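Local coordinates for protein tissue factor pathway inhibitor 2 (Homo sapiens, PDB 1ZR0) that inhibits serine proteases such as trypsin, plasmin and the factor VIIa/tissue factor complex, the piece described being its first Kunitz domain, at residues Y50-E53 and A54-A58; Y25-R29 and Y30-C34. All coordinates share one frame; numbering follows the deposited sequence.

Contact 1: Y50-E53 and A54-A58; sequences YTWE and ACDDA
Trp52 O accepts the backbone N-H of Asp56 at 2.8 Å, and one residue further on Glu53 O takes Asp57 N in the same i to i+4 pattern; these bonds belong to the short helix 52-58, whose first turn also has a weak bond from Cys55 N to Thr51 O. Its start is marked by Thr51, the N-cap. With OG1 turned in between the backbone N and the carbonyl carbon (chi1 69°), this atom reaches Ala54 N at 3.1 Å and gives that first-turn amide a side-chain acceptor. Threonine suits the N-cap because its short side chain holds a hydroxyl close to the amide, with Ala54 CB 3.3 Å from Thr51 OG1.

Along the side of the helix Trp52 and Asp56 run together, both pointing the same way. Asp56 CB sits over one face of the indole, 3.8 Å from the centroid of the six-membered ring, a CH-pi contact, and the carboxylate continues nearly parallel to the ring, 19° between the planes, with CG 3.3 Å from Trp52 CH2. Glu53 and Asp57 are less at ease: Glu53 OE2 and Asp57 OD2 are 3.6 Å apart, their carboxylates perpendicular. Glu53, in the first turn, may be eased by the positive helix end; Asp57, near the other end, probably is not.

In the Kunitz fold this helix covers the beta hairpin: Trp52 packs on Tyr25 of strand 22-28, and Cys55 is joined by a disulfide to Cys34 of strand 33-39.

Contact 2: Y25-R29 and Y30-C34; sequences YYYDR and YTQSC
Asp28 and Ser33 pair at the closing end of the Kunitz beta hairpin, where Gln32 and Ser33 both face Asp28 in a G1 beta bulge. Asp28 N donates to Ser33 O at 2.9 Å, while Asp28 O receives weak bonds from Thr31 N and Ser33 N. Gln32 adopts left-handed backbone angles, which lets the chain turn back into the second strand.

The tight part is the buried carboxylate of Asp28. Chi1 near 168° sets CG opposite the backbone N and brings the acid to the amides of Tyr30 and Thr31. OD1 accepts Tyr30 N at 3.1 Å, an Asx turn in which the amide comes from well above the carboxylate plane. OD2 takes the hydroxyl of Thr31 at a short 2.5 Å, with Thr31 N adding a weak bond. Thr31 OG1 in turn accepts Ser33 OG at 2.7 Å, so a chain of hydroxyls leads from the second strand to the acid. Asp28 OD2 also has a long, weak ion pair with Arg35. Replacing Asp28 by an alanine removes both carboxylate oxygens and would probably leave Tyr30 N and the Thr31 hydroxyl without this acceptor, with the turn freer to move.

The solvent side is looser. Arg29 and Tyr30, both exposed, lie alongside each other, and Arg29 CD rests over one face of the tyrosine ring, 3.9 Å from its centroid; the aliphatic arginine stem suits this, since its charged end can remain in water.

On the face carrying Tyr27 and Cys34, the tyrosine ring leans along the bulge, its OH 3.4 Å from Gln32 CA. Cys34 SG lies near the ring plane at the edge, 4.2 Å from Tyr27 CD1.

Contact 2 comes first along the chain, closing the hairpin of strands 22-28 and 33-39, and contact 1 follows, spanning helix 52-58 and its N-cap; their centres are about 11 Å apart. They meet directly: besides the disulfide between the second strand and the helix, the Trp52 side chain packs on Cys34, and the backbone of Thr51 lies against the Tyr25 ring. Hairpin and helix are thus joined by a covalent bond and aromatic packing, the cross-linked Kunitz scaffold. Neither contact holds the reactive bond, probably Arg19-Ala20; both belong to the framework that carries it.

Contact 1: Y50-E53 and A54-A58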
loop_
_atom_site.group_PDB
_atom_site.type_symbol
_atom_site.label_atom_id
_atom_site.label_comp_id
_atom_site.label_asym_id
_atom_site.label_seq_id
_atom_site.Cartn_x
_atom_site.Cartn_y
_atom_site.Cartn_z
ATOM N N TYR B 50 -17.903 4.934 -5.402
ATOM C CA TYR B 50 -17.532 5.255 -4.001
ATOM C C TYR B 50 -18.558 4.809 -2.952
ATOM O O TYR B 50 -18.245 4.647 -1.743
ATOM C CB TYR B 50 -17.334 6.765 -3.909
ATOM C CG TYR B 50 -16.072 7.226 -4.492
ATOM C CD1 TYR B 50 -14.839 6.788 -3.961
ATOM C CD2 TYR B 50 -16.052 8.033 -5.637
ATOM C CE1 TYR B 50 -13.657 7.220 -4.475
ATOM C CE2 TYR B 50 -14.849 8.473 -6.181
ATOM C CZ TYR B 50 -13.650 8.046 -5.607
ATOM O OH TYR B 50 -12.446 8.494 -6.111
ATOM N N THR B 51 -19.799 4.608 -3.373
ATOM C CA THR B 51 -20.944 4.373 -2.508
ATOM C C THR B 51 -21.947 3.429 -3.136
ATOM O O THR B 51 -22.000 3.341 -4.370
ATOM C CB THR B 51 -21.654 5.705 -2.104
ATOM O OG1 THR B 51 -22.297 6.273 -3.264
ATOM C CG2 THR B 51 -20.657 6.753 -1.597
ATOM N N TRP B 52 -22.746 2.723 -2.332
ATOM C CA TRP B 52 -23.787 1.878 -2.892
ATOM C C TRP B 52 -24.778 2.758 -3.757
ATOM O O TRP B 52 -25.124 2.413 -4.879
ATOM C CB TRP B 52 -24.504 1.147 -1.792
ATOM C CG TRP B 52 -25.607 0.328 -2.296
ATOM C CD1 TRP B 52 -25.552 -0.938 -2.728
ATOM C CD2 TRP B 52 -26.951 0.780 -2.546
ATOM N NE1 TRP B 52 -26.784 -1.319 -3.200
ATOM C CE2 TRP B 52 -27.651 -0.278 -3.104
ATOM C CE3 TRP B 52 -27.617 2.002 -2.356
ATOM C CZ2 TRP B 52 -29.031 -0.202 -3.448
ATOM C CZ3 TRP B 52 -29.002 2.079 -2.704
ATOM C CH2 TRP B 52 -29.669 0.962 -3.218
ATOM N N GLU B 53 -25.103 3.931 -3.243
ATOM C CA GLU B 53 -26.052 4.863 -3.930
ATOM C C GLU B 53 -25.583 5.229 -5.321
ATOM O O GLU B 53 -26.362 5.211 -6.282
ATOM C CB GLU B 53 -26.225 6.100 -3.039
ATOM C CG GLU B 53 -27.201 7.118 -3.578
ATOM C CD GLU B 53 -28.672 6.751 -3.389
ATOM O OE1 GLU B 53 -28.964 5.741 -2.706
ATOM O OE2 GLU B 53 -29.559 7.524 -3.910
ATOM N N ALA B 54 -24.311 5.566 -5.463
ATOM C CA ALA B 54 -23.728 5.931 -6.729
ATOM C C ALA B 54 -23.825 4.832 -7.758
ATOM O O ALA B 54 -24.266 5.068 -8.934
ATOM C CB ALA B 54 -22.335 6.350 -6.569
ATOM N N CYS B 55 -23.448 3.624 -7.335
ATOM C CA CYS B 55 -23.643 2.423 -8.123
ATOM C C CYS B 55 -25.098 2.168 -8.504
ATOM O O CYS B 55 -25.401 1.916 -9.674
ATOM C CB CYS B 55 -22.988 1.197 -7.375
ATOM S SG CYS B 55 -22.870 -0.247 -8.406
ATOM N N ASP B 56 -26.001 2.232 -7.547
ATOM C CA ASP B 56 -27.433 1.994 -7.736
ATOM C C ASP B 56 -27.993 2.999 -8.781
ATOM O O ASP B 56 -28.683 2.570 -9.727
ATOM C CB ASP B 56 -28.124 2.192 -6.418
ATOM C CG ASP B 56 -29.621 1.805 -6.430
ATOM O OD1 ASP B 56 -30.058 0.703 -6.836
ATOM O OD2 ASP B 56 -30.412 2.618 -6.072
ATOM N N ASP B 57 -27.647 4.244 -8.634
ATOM C CA ASP B 57 -28.060 5.306 -9.635
ATOM C C ASP B 57 -27.466 5.091 -11.001
ATOM O O ASP B 57 -28.207 5.044 -12.026
ATOM C CB ASP B 57 -27.710 6.672 -9.129
ATOM C CG ASP B 57 -28.435 7.043 -7.883
ATOM O OD1 ASP B 57 -29.510 6.537 -7.571
ATOM O OD2 ASP B 57 -27.920 7.891 -7.147
ATOM N N ALA B 58 -26.133 4.829 -11.074
ATOM C CA ALA B 58 -25.484 4.596 -12.331
ATOM C C ALA B 58 -25.983 3.421 -13.137
ATOM O O ALA B 58 -25.976 3.449 -14.392
ATOM C CB ALA B 58 -24.039 4.595 -12.195
#

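Contact 2: Y25-R29 and Y30-C34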
loop_
_atom_site.group_PDB
_atom_site.type_symbol
_atom_site.label_atom_id
_atom_site.label_comp_id
_atom_site.label_asym_id
_atom_site.label_seq_id
_atom_site.Cartn_x
_atom_site.Cartn_y
_atom_site.Cartn_z
ATOM N N TYR B 25 -17.670 -0.032 -4.552
ATOM C CA TYR B 25 -18.821 -0.777 -4.991
ATOM C C TYR B 25 -18.807 -1.043 -6.452
ATOM O O TYR B 25 -18.231 -0.289 -7.205
ATOM C CB TYR B 25 -20.069 -0.022 -4.654
ATOM C CG TYR B 25 -20.268 0.088 -3.151
ATOM C CD1 TYR B 25 -19.617 1.039 -2.415
ATOM C CD2 TYR B 25 -21.103 -0.817 -2.526
ATOM C CE1 TYR B 25 -19.746 1.073 -1.024
ATOM C CE2 TYR B 25 -21.307 -0.768 -1.167
ATOM C CZ TYR B 25 -20.647 0.174 -0.435
ATOM O OH TYR B 25 -20.812 0.159 0.935
ATOM N N TYR B 26 -19.363 -2.192 -6.850
ATOM C CA TYR B 26 -19.407 -2.544 -8.273
ATOM C C TYR B 26 -20.783 -3.191 -8.575
ATOM O O TYR B 26 -21.412 -3.777 -7.715
ATOM C CB TYR B 26 -18.277 -3.441 -8.786
ATOM C CG TYR B 26 -18.462 -4.860 -8.327
ATOM C CD1 TYR B 26 -18.251 -5.192 -6.982
ATOM C CD2 TYR B 26 -18.909 -5.831 -9.172
ATOM C CE1 TYR B 26 -18.485 -6.493 -6.552
ATOM C CE2 TYR B 26 -19.088 -7.151 -8.747
ATOM C CZ TYR B 26 -18.913 -7.453 -7.430
ATOM O OH TYR B 26 -19.141 -8.773 -7.032
ATOM N N TYR B 27 -21.229 -3.081 -9.832
ATOM C CA TYR B 27 -22.411 -3.826 -10.232
ATOM C C TYR B 27 -22.124 -5.226 -10.645
ATOM O O TYR B 27 -21.288 -5.434 -11.447
ATOM C CB TYR B 27 -23.092 -3.130 -11.414
ATOM C CG TYR B 27 -24.411 -3.762 -11.788
ATOM C CD1 TYR B 27 -25.552 -3.520 -11.084
ATOM C CD2 TYR B 27 -24.484 -4.558 -12.896
ATOM C CE1 TYR B 27 -26.727 -4.112 -11.415
ATOM C CE2 TYR B 27 -25.693 -5.164 -13.255
ATOM C CZ TYR B 27 -26.799 -4.913 -12.500
ATOM O OH TYR B 27 -28.012 -5.510 -12.873
ATOM N N ASP B 28 -22.785 -6.171 -9.986
ATOM C CA ASP B 28 -22.668 -7.577 -10.317
ATOM C C ASP B 28 -23.839 -8.107 -11.084
ATOM O O ASP B 28 -24.918 -8.211 -10.576
ATOM C CB ASP B 28 -22.592 -8.401 -9.091
ATOM C CG ASP B 28 -22.763 -9.906 -9.411
ATOM O OD1 ASP B 28 -22.338 -10.383 -10.493
ATOM O OD2 ASP B 28 -23.342 -10.617 -8.620
ATOM N N ARG B 29 -23.580 -8.414 -12.304
ATOM C CA ARG B 29 -24.650 -8.647 -13.290
ATOM C C ARG B 29 -25.402 -9.986 -13.046
ATOM O O ARG B 29 -26.567 -10.122 -13.423
ATOM C CB ARG B 29 -24.077 -8.560 -14.710
ATOM C CG ARG B 29 -22.973 -9.569 -15.044
ATOM C CD ARG B 29 -23.238 -10.362 -16.258
ATOM N NE ARG B 29 -22.561 -9.840 -17.443
ATOM C CZ ARG B 29 -23.103 -9.746 -18.664
ATOM N NH1 ARG B 29 -24.356 -10.111 -18.934
ATOM N NH2 ARG B 29 -22.366 -9.253 -19.635
ATOM N N TYR B 30 -24.723 -10.912 -12.346
ATOM C CA TYR B 30 -25.251 -12.229 -11.979
ATOM C C TYR B 30 -26.129 -12.225 -10.781
ATOM O O TYR B 30 -26.929 -13.141 -10.637
ATOM C CB TYR B 30 -24.115 -13.250 -11.818
ATOM C CG TYR B 30 -23.300 -13.436 -13.065
ATOM C CD1 TYR B 30 -23.880 -13.946 -14.273
ATOM C CD2 TYR B 30 -22.009 -13.097 -13.091
ATOM C CE1 TYR B 30 -23.146 -14.086 -15.403
ATOM C CE2 TYR B 30 -21.254 -13.240 -14.214
ATOM C CZ TYR B 30 -21.813 -13.740 -15.362
ATOM O OH TYR B 30 -20.985 -13.875 -16.429
ATOM N N THR B 31 -26.000 -11.224 -9.899
ATOM C CA THR B 31 -26.949 -10.988 -8.844
ATOM C C THR B 31 -27.868 -9.815 -9.075
ATOM O O THR B 31 -28.680 -9.528 -8.194
ATOM C CB THR B 31 -26.312 -10.761 -7.492
ATOM O OG1 THR B 31 -25.383 -9.655 -7.515
ATOM C CG2 THR B 31 -25.486 -12.019 -7.035
ATOM N N GLN B 32 -27.613 -9.096 -10.157
ATOM C CA GLN B 32 -28.305 -7.830 -10.447
ATOM C C GLN B 32 -28.318 -6.899 -9.247
ATOM O O GLN B 32 -29.361 -6.394 -8.826
ATOM C CB GLN B 32 -29.745 -8.155 -10.978
ATOM C CG GLN B 32 -29.658 -9.339 -12.000
ATOM C CD GLN B 32 -30.996 -9.933 -12.522
ATOM O OE1 GLN B 32 -31.927 -10.178 -11.766
ATOM N NE2 GLN B 32 -31.012 -10.264 -13.842
ATOM N N SER B 33 -27.157 -6.666 -8.621
ATOM C CA SER B 33 -27.078 -5.883 -7.408
ATOM C C SER B 33 -25.717 -5.173 -7.327
ATOM O O SER B 33 -24.765 -5.618 -7.988
ATOM C CB SER B 33 -27.338 -6.727 -6.131
ATOM O OG SER B 33 -26.298 -7.642 -5.891
ATOM N N CYS B 34 -25.670 -4.068 -6.605
ATOM C CA CYS B 34 -24.431 -3.317 -6.276
ATOM C C CYS B 34 -23.791 -3.964 -5.021
ATOM O O CYS B 34 -24.454 -4.132 -4.000
ATOM C CB CYS B 34 -24.720 -1.893 -6.038
ATOM S SG CYS B 34 -25.379 -1.185 -7.585
#